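PDB 4HIZ: endosialidase from Enterobacteria phage phi92, which cleaves polysialic acid at internal sites, hydrolysing both alpha-2,8 and alpha-2,9 linkages, probably so that the phage can degrade the capsule of its bacterial host. Local coordinates for residues N72-N83 and D511-R521; W85-Y93 and C148-L158. One frame throughout, in Å; residues are numbered along the deposited sequence.

Both contacts belong to the catalytic beta-propeller, with centres about 19 Å apart. The order along the chain is 72-83, 85-93, 148-158, then 511-521, so contact 1 brings together the two ends of the propeller and contact 2 joins parts that lie between them. In contact 1, strand 71-75 joins 516-523, 483-490 and 473-480 as the edge strand within this chain, beyond which a strand of a neighbouring subunit continues the sheet. After the calcium-binding loop the chain enters strand 82-84 and goes on to the loop and strand 91-93 of contact 2, which pack on the neighbouring sheet containing 144-154 and 157-166. The methyls L517 CD1 and T86 CG2, 3.7 Å apart, link the two.

Contact 1 of 2, residues N72-N83 and D511-R521; sequences NLTKITDTPFYN and DGHPADLYSYR. With CA (calcium ion), chain B; NA (sodium ion), chain C.
T79, F81, H513, A515 and D516 share a calcium ion: four backbone carbonyls, from T79 O at 2.4 Å to A515 O at 2.5 Å, and the carboxylate oxygen D516 OD2 at 2.7 Å. The other oxygen, D516 OD1, is gripped by three donors. T77 OG1 comes to its anti lone pair (2.7 Å), T79 N reaches it on the syn side, and N83 ND2 arrives from above the carboxylate plane (2.9 Å). The carboxylate is thereby fixed in rotation, with one oxygen on the metal. Further out, N83 ND2 also gives an almost straight bond (178°) to T79 OG1, which accepts from F81 N in an ST turn. T77 OG1, set between its backbone N and carbonyl carbon (chi1 67°), takes the N-H of L517 while donating to D516. Beside the site, A515 CB sits over the centre of the Y82 ring, 3.5 Å above its plane. Ahead of T77, residues 72-75 run antiparallel to 518-521, T74 and S519 bonded both ways, while the extended K75 crosses Y518, K75 CE 3.5 Å from Y518 OH. Pairing of the propeller's first strand with its last is the "velcro" closure of a beta-propeller, here with calcium at one end.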
# COMPACT_ATOMS: atom_id res chain seq x y z
N ASN A 72 17.18 4.08 18.63
CA ASN A 72 16.08 3.18 18.32
C ASN A 72 16.14 2.68 16.89
O ASN A 72 16.72 3.34 16.03
CB ASN A 72 14.74 3.89 18.55
CG ASN A 72 14.43 4.04 20.02
OD1 ASN A 72 14.01 3.07 20.67
ND2 ASN A 72 14.64 5.23 20.56
N LEU A 73 15.50 1.54 16.64
CA LEU A 73 15.61 0.86 15.35
C LEU A 73 14.33 1.07 14.56
O LEU A 73 13.24 0.98 15.13
CB LEU A 73 15.82 -0.65 15.55
CG LEU A 73 16.16 -1.45 14.30
CD1 LEU A 73 17.60 -1.09 13.80
CD2 LEU A 73 16.08 -2.97 14.58
N THR A 74 14.45 1.32 13.26
CA THR A 74 13.30 1.46 12.38
C THR A 74 13.51 0.56 11.18
O THR A 74 14.63 0.50 10.66
CB THR A 74 13.20 2.95 11.88
OG1 THR A 74 12.92 3.80 13.01
CG2 THR A 74 12.07 3.12 10.84
N LYS A 75 12.48 -0.14 10.73
CA LYS A 75 12.57 -0.89 9.46
C LYS A 75 12.31 0.07 8.31
O LYS A 75 11.35 0.84 8.37
CB LYS A 75 11.51 -2.02 9.45
CG LYS A 75 11.66 -2.94 8.24
CD LYS A 75 10.76 -4.19 8.40
CE LYS A 75 11.05 -5.17 7.24
NZ LYS A 75 10.25 -6.45 7.47
N ILE A 76 13.15 0.08 7.27
CA ILE A 76 13.06 1.14 6.24
C ILE A 76 12.78 0.64 4.82
O ILE A 76 12.49 1.44 3.95
CB ILE A 76 14.31 2.07 6.23
CG1 ILE A 76 15.53 1.37 5.57
CG2 ILE A 76 14.63 2.53 7.68
CD1 ILE A 76 16.71 2.38 5.37
N THR A 77 12.92 -0.68 4.56
CA THR A 77 12.37 -1.24 3.33
C THR A 77 11.46 -2.39 3.68
O THR A 77 11.61 -3.05 4.73
CB THR A 77 13.43 -1.76 2.29
OG1 THR A 77 14.15 -2.90 2.80
CG2 THR A 77 14.42 -0.68 1.98
N ASP A 78 10.51 -2.63 2.78
CA ASP A 78 9.64 -3.81 2.96
C ASP A 78 9.13 -4.22 1.61
O ASP A 78 7.95 -4.05 1.29
CB ASP A 78 8.52 -3.49 3.96
CG ASP A 78 7.71 -4.72 4.34
OD1 ASP A 78 8.16 -5.88 4.09
OD2 ASP A 78 6.63 -4.51 4.95
N THR A 79 10.01 -4.85 0.82
CA THR A 79 9.62 -5.32 -0.51
C THR A 79 10.08 -6.77 -0.65
O THR A 79 10.93 -7.23 0.14
CB THR A 79 10.22 -4.43 -1.66
OG1 THR A 79 11.32 -5.12 -2.27
CG2 THR A 79 10.67 -3.04 -1.18
N PRO A 80 9.53 -7.49 -1.63
CA PRO A 80 9.87 -8.93 -1.69
C PRO A 80 11.17 -9.19 -2.43
O PRO A 80 11.60 -10.35 -2.52
CB PRO A 80 8.69 -9.53 -2.48
CG PRO A 80 8.27 -8.40 -3.39
CD PRO A 80 8.50 -7.11 -2.62
N PHE A 81 11.80 -8.14 -2.92
CA PHE A 81 13.15 -8.34 -3.46
C PHE A 81 14.11 -8.65 -2.33
O PHE A 81 13.82 -8.44 -1.13
CB PHE A 81 13.63 -7.07 -4.20
CG PHE A 81 12.99 -6.90 -5.55
CD1 PHE A 81 13.50 -7.52 -6.68
CD2 PHE A 81 11.84 -6.14 -5.69
CE1 PHE A 81 12.90 -7.35 -7.96
CE2 PHE A 81 11.22 -5.96 -6.94
CZ PHE A 81 11.75 -6.57 -8.08
N TYR A 82 15.28 -9.18 -2.72
CA TYR A 82 16.37 -9.36 -1.77
C TYR A 82 17.05 -7.99 -1.68
O TYR A 82 17.83 -7.61 -2.57
CB TYR A 82 17.34 -10.47 -2.30
CG TYR A 82 18.25 -11.00 -1.20
CD1 TYR A 82 19.34 -10.25 -0.73
CD2 TYR A 82 18.04 -12.28 -0.66
CE1 TYR A 82 20.16 -10.75 0.28
CE2 TYR A 82 18.84 -12.77 0.36
CZ TYR A 82 19.90 -12.01 0.83
OH TYR A 82 20.69 -12.53 1.83
N ASN A 83 16.69 -7.22 -0.66
CA ASN A 83 17.15 -5.83 -0.51
C ASN A 83 18.25 -5.84 0.52
O ASN A 83 18.00 -6.07 1.71
CB ASN A 83 16.00 -4.96 0.00
CG ASN A 83 14.84 -4.95 -0.97
OD1 ASN A 83 15.05 -4.75 -2.18
ND2 ASN A 83 13.61 -5.15 -0.46
N ASP A 511 6.33 -15.23 -0.02
CA ASP A 511 6.77 -14.01 0.68
C ASP A 511 8.02 -13.37 0.09
O ASP A 511 8.65 -12.50 0.72
CB ASP A 511 6.99 -14.32 2.16
CG ASP A 511 5.72 -14.91 2.80
OD1 ASP A 511 4.70 -14.18 2.83
OD2 ASP A 511 5.74 -16.10 3.22
N GLY A 512 8.41 -13.84 -1.09
CA GLY A 512 9.67 -13.35 -1.66
C GLY A 512 10.82 -13.55 -0.69
O GLY A 512 10.88 -14.56 0.04
N HIS A 513 11.77 -12.60 -0.69
CA HIS A 513 13.00 -12.70 0.10
C HIS A 513 12.93 -11.88 1.36
O HIS A 513 12.44 -10.72 1.34
CB HIS A 513 14.16 -12.22 -0.79
CG HIS A 513 14.28 -13.04 -2.03
ND1 HIS A 513 14.75 -14.34 -2.00
CD2 HIS A 513 13.89 -12.80 -3.30
CE1 HIS A 513 14.67 -14.85 -3.22
NE2 HIS A 513 14.16 -13.93 -4.03
N PRO A 514 13.47 -12.43 2.47
CA PRO A 514 13.27 -11.78 3.78
C PRO A 514 14.27 -10.68 4.04
O PRO A 514 14.17 -10.02 5.08
CB PRO A 514 13.51 -12.93 4.79
CG PRO A 514 14.44 -13.88 4.05
CD PRO A 514 13.98 -13.81 2.59
N ALA A 515 15.26 -10.50 3.15
CA ALA A 515 16.24 -9.43 3.37
C ALA A 515 15.66 -8.04 3.12
O ALA A 515 15.11 -7.78 2.05
CB ALA A 515 17.43 -9.65 2.41
N ASP A 516 15.77 -7.17 4.13
CA ASP A 516 15.31 -5.78 4.06
C ASP A 516 16.22 -4.91 4.93
O ASP A 516 17.08 -5.43 5.64
CB ASP A 516 13.81 -5.66 4.51
CG ASP A 516 12.87 -5.98 3.37
OD1 ASP A 516 12.84 -5.23 2.36
OD2 ASP A 516 12.18 -7.03 3.45
N LEU A 517 16.03 -3.59 4.89
CA LEU A 517 16.94 -2.67 5.58
C LEU A 517 16.32 -2.06 6.82
O LEU A 517 15.08 -1.90 6.89
CB LEU A 517 17.37 -1.52 4.63
CG LEU A 517 17.94 -1.99 3.30
CD1 LEU A 517 18.28 -0.75 2.46
CD2 LEU A 517 19.22 -2.84 3.52
N TYR A 518 17.17 -1.72 7.77
CA TYR A 518 16.82 -1.10 9.04
C TYR A 518 17.73 0.08 9.29
O TYR A 518 18.86 0.13 8.77
CB TYR A 518 16.99 -2.11 10.20
CG TYR A 518 16.03 -3.30 10.06
CD1 TYR A 518 16.33 -4.36 9.18
CD2 TYR A 518 14.83 -3.32 10.77
CE1 TYR A 518 15.44 -5.43 9.02
CE2 TYR A 518 13.94 -4.41 10.64
CZ TYR A 518 14.24 -5.42 9.75
OH TYR A 518 13.37 -6.49 9.58
N SER A 519 17.25 1.04 10.10
CA SER A 519 18.07 2.18 10.49
C SER A 519 18.06 2.32 12.01
O SER A 519 16.98 2.42 12.63
CB SER A 519 17.47 3.43 9.87
OG SER A 519 18.09 4.61 10.38
N TYR A 520 19.25 2.28 12.62
CA TYR A 520 19.37 2.54 14.04
C TYR A 520 19.76 4.00 14.18
O TYR A 520 20.87 4.41 13.73
CB TYR A 520 20.45 1.65 14.66
CG TYR A 520 20.59 1.82 16.14
CD1 TYR A 520 19.73 1.14 17.03
CD2 TYR A 520 21.57 2.66 16.67
CE1 TYR A 520 19.88 1.31 18.43
CE2 TYR A 520 21.72 2.82 18.05
CZ TYR A 520 20.90 2.14 18.92
OH TYR A 520 21.10 2.33 20.28
N ARG A 521 18.86 4.81 14.74
CA ARG A 521 19.06 6.26 14.79
C ARG A 521 19.44 6.60 16.24
O ARG A 521 18.65 6.35 17.18
CB ARG A 521 17.77 6.99 14.41
CG ARG A 521 17.96 8.51 14.44
CD ARG A 521 16.66 9.28 14.03
NE ARG A 521 15.68 9.36 15.11
CZ ARG A 521 14.62 10.18 15.06
NH1 ARG A 521 14.38 10.89 13.96
NH2 ARG A 521 13.77 10.24 16.08
CA CA B . 12.79 -8.32 1.18
NA NA C . 2.17 -15.08 2.38
O HOH W 1 11.53 -8.33 5.75
O HOH W 2 19.13 -6.67 4.04
O HOH W 3 0.05 -14.63 4.41
O HOH W 4 2.48 -17.51 1.55

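Contact 2 of 2, residues W85-Y93 and C148-L158; sequences WTQDKTFVY and CMSMGVCGNRL. With NA (sodium ion), chain D; EDO (1,2-ethanediol), chain L.
M149 runs alongside Q87, both side chains pointing the same way, and its extended chain brings M149 CE within 3.3 Å of Q87 OE1; the amide NE2 of Q87 turns to E349. The Q87 carbonyl oxygen rests against M149 CB and CG. Just after the cis peptide between Q87 and D88, D88 N donates to M149 O at 2.9 Å. The K89 chain bends twice (chi3 -74°, chi4 -75°), which turns NZ back toward the carbonyls of its own loop, where K89 NZ reaches W85 O at 2.6 Å, Q87 O at 2.7 Å and, across the contact, C148 O at 2.8 Å. F91 carries the packing onward. V153 CG2 lies over one face of its ring, L158 CD1 comes within 3.7 Å of F91 CZ, and M151 SD stands at the ring edge, near its plane. Y93 follows, its OH donating to N156 OD1 (2.7 Å) on the type I' turn, from above the plane of that carbonyl. The partners are thus carbonyls around an ammonium at one end and apolar packing round the F91 ring in the middle. With three carbonyl oxygens round it, the buried K89 probably keeps its charge; two of its bonds hold the 85-89 loop in shape and the third ties it to C148.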
# COMPACT_ATOMS: atom_id res chain seq x y z
N TRP A 85 22.80 -4.81 1.40
CA TRP A 85 24.09 -4.13 1.10
C TRP A 85 23.96 -2.61 0.93
O TRP A 85 24.24 -2.07 -0.17
CB TRP A 85 24.77 -4.74 -0.17
CG TRP A 85 24.85 -6.26 -0.10
CD1 TRP A 85 25.71 -7.02 0.66
CD2 TRP A 85 24.02 -7.16 -0.82
NE1 TRP A 85 25.43 -8.37 0.45
CE2 TRP A 85 24.41 -8.48 -0.46
CE3 TRP A 85 23.01 -7.00 -1.78
CZ2 TRP A 85 23.77 -9.63 -0.97
CZ3 TRP A 85 22.37 -8.15 -2.30
CH2 TRP A 85 22.79 -9.45 -1.91
N THR A 86 23.62 -1.89 2.00
CA THR A 86 23.90 -0.45 1.97
C THR A 86 25.43 -0.21 1.98
O THR A 86 25.85 0.86 1.57
CB THR A 86 23.32 0.29 3.17
OG1 THR A 86 23.94 -0.23 4.35
CG2 THR A 86 21.76 0.11 3.24
N GLN A 87 26.22 -1.20 2.41
CA GLN A 87 27.70 -1.00 2.50
C GLN A 87 28.26 -0.47 1.18
O GLN A 87 27.87 -0.96 0.11
CB GLN A 87 28.44 -2.30 2.89
CG GLN A 87 28.23 -3.40 1.88
CD GLN A 87 29.00 -4.70 2.23
OE1 GLN A 87 28.56 -5.79 1.86
NE2 GLN A 87 30.15 -4.58 2.90
N ASP A 88 29.11 0.56 1.22
CA ASP A 88 29.13 1.59 2.26
C ASP A 88 28.84 2.89 1.50
O ASP A 88 29.77 3.57 1.04
CB ASP A 88 30.50 1.66 2.96
CG ASP A 88 30.55 2.74 4.03
OD1 ASP A 88 29.46 3.20 4.48
OD2 ASP A 88 31.68 3.14 4.44
N LYS A 89 27.55 3.19 1.34
CA LYS A 89 27.07 4.16 0.35
C LYS A 89 26.19 5.25 0.92
O LYS A 89 25.79 6.15 0.17
CB LYS A 89 26.21 3.43 -0.72
CG LYS A 89 27.03 2.41 -1.55
CD LYS A 89 26.17 1.79 -2.65
CE LYS A 89 25.14 0.75 -2.05
NZ LYS A 89 25.85 -0.58 -1.65
N THR A 90 25.83 5.18 2.20
CA THR A 90 24.88 6.19 2.70
C THR A 90 25.44 7.61 2.73
O THR A 90 26.65 7.80 2.84
CB THR A 90 24.32 5.84 4.10
OG1 THR A 90 25.36 5.88 5.08
CG2 THR A 90 23.60 4.48 4.09
N PHE A 91 24.56 8.60 2.64
CA PHE A 91 24.97 9.99 2.75
C PHE A 91 23.76 10.87 3.02
O PHE A 91 22.61 10.43 2.86
CB PHE A 91 25.74 10.42 1.45
CG PHE A 91 24.89 10.39 0.20
CD1 PHE A 91 24.09 11.50 -0.16
CD2 PHE A 91 24.86 9.26 -0.61
CE1 PHE A 91 23.31 11.44 -1.33
CE2 PHE A 91 24.08 9.20 -1.78
CZ PHE A 91 23.29 10.30 -2.14
N VAL A 92 24.03 12.07 3.50
CA VAL A 92 22.99 13.09 3.74
C VAL A 92 23.32 14.29 2.86
O VAL A 92 24.49 14.75 2.80
CB VAL A 92 22.96 13.47 5.23
CG1 VAL A 92 21.88 14.55 5.51
CG2 VAL A 92 22.71 12.20 6.11
N TYR A 93 22.32 14.75 2.13
CA TYR A 93 22.53 15.92 1.26
C TYR A 93 21.28 16.79 1.28
O TYR A 93 20.16 16.28 1.06
CB TYR A 93 22.84 15.49 -0.18
CG TYR A 93 23.20 16.66 -1.09
CD1 TYR A 93 24.51 17.19 -1.10
CD2 TYR A 93 22.24 17.19 -1.96
CE1 TYR A 93 24.79 18.26 -1.94
CE2 TYR A 93 22.52 18.27 -2.81
CZ TYR A 93 23.79 18.80 -2.79
OH TYR A 93 24.10 19.84 -3.66
N CYS A 148 27.25 -2.11 -6.87
CA CYS A 148 27.90 -0.94 -6.30
C CYS A 148 27.99 -1.03 -4.81
O CYS A 148 26.98 -1.33 -4.13
CB CYS A 148 27.09 0.33 -6.69
SG CYS A 148 27.78 1.90 -6.04
N MET A 149 29.18 -0.76 -4.27
CA MET A 149 29.38 -0.57 -2.83
C MET A 149 30.11 0.74 -2.49
O MET A 149 30.48 0.95 -1.33
CB MET A 149 30.10 -1.78 -2.21
CG MET A 149 29.23 -3.05 -2.21
SD MET A 149 30.16 -4.40 -1.50
CE MET A 149 28.85 -5.64 -1.43
N SER A 150 30.31 1.61 -3.48
CA SER A 150 30.98 2.89 -3.21
C SER A 150 30.16 3.98 -3.88
O SER A 150 30.02 3.97 -5.12
CB SER A 150 32.40 2.87 -3.82
OG SER A 150 33.03 4.12 -3.55
N MET A 151 29.64 4.92 -3.08
CA MET A 151 28.85 6.04 -3.60
C MET A 151 28.88 7.16 -2.58
O MET A 151 28.94 6.92 -1.36
CB MET A 151 27.38 5.58 -3.75
CG MET A 151 26.45 6.65 -4.38
SD MET A 151 24.73 6.03 -4.55
CE MET A 151 24.92 4.86 -5.91
N GLY A 152 28.80 8.40 -3.06
CA GLY A 152 28.69 9.55 -2.17
C GLY A 152 28.64 10.83 -2.97
O GLY A 152 28.45 10.83 -4.19
N VAL A 153 28.81 11.95 -2.26
CA VAL A 153 28.66 13.28 -2.87
C VAL A 153 29.98 14.01 -2.73
O VAL A 153 30.60 13.99 -1.65
CB VAL A 153 27.55 14.08 -2.16
CG1 VAL A 153 27.47 15.52 -2.73
CG2 VAL A 153 26.19 13.36 -2.31
N CYS A 154 30.42 14.65 -3.82
CA CYS A 154 31.60 15.49 -3.76
C CYS A 154 31.32 16.70 -4.64
O CYS A 154 30.92 16.55 -5.79
CB CYS A 154 32.81 14.72 -4.30
SG CYS A 154 34.35 15.71 -4.13
N GLY A 155 31.52 17.89 -4.09
CA GLY A 155 31.40 19.10 -4.89
C GLY A 155 30.05 19.23 -5.61
O GLY A 155 29.99 19.54 -6.81
N ASN A 156 28.97 18.98 -4.86
CA ASN A 156 27.60 19.02 -5.42
C ASN A 156 27.33 18.07 -6.60
O ASN A 156 26.39 18.30 -7.37
CB ASN A 156 27.19 20.48 -5.75
CG ASN A 156 27.14 21.31 -4.51
OD1 ASN A 156 26.54 20.89 -3.51
ND2 ASN A 156 27.79 22.49 -4.53
N ARG A 157 28.13 17.00 -6.73
CA ARG A 157 27.80 15.93 -7.66
C ARG A 157 27.69 14.60 -6.92
O ARG A 157 28.43 14.35 -5.95
CB ARG A 157 28.90 15.77 -8.72
CG ARG A 157 29.15 17.04 -9.57
CD ARG A 157 30.16 16.78 -10.73
NE ARG A 157 29.68 15.75 -11.65
CZ ARG A 157 28.81 15.96 -12.64
NH1 ARG A 157 28.32 17.17 -12.87
NH2 ARG A 157 28.45 14.94 -13.42
N LEU A 158 26.82 13.73 -7.43
CA LEU A 158 26.81 12.34 -7.00
C LEU A 158 27.93 11.57 -7.71
O LEU A 158 28.05 11.65 -8.93
CB LEU A 158 25.48 11.72 -7.41
CG LEU A 158 25.24 10.29 -6.91
CD1 LEU A 158 25.17 10.22 -5.34
CD2 LEU A 158 23.94 9.67 -7.53
NA NA D . 28.29 7.84 4.99
C1 EDO L . 26.75 13.23 5.44
O1 EDO L . 26.83 12.36 4.31
C2 EDO L . 27.58 12.75 6.63
O2 EDO L . 27.24 11.41 6.94
O HOH W 5 28.89 7.72 1.22
O HOH W 6 29.81 10.21 4.59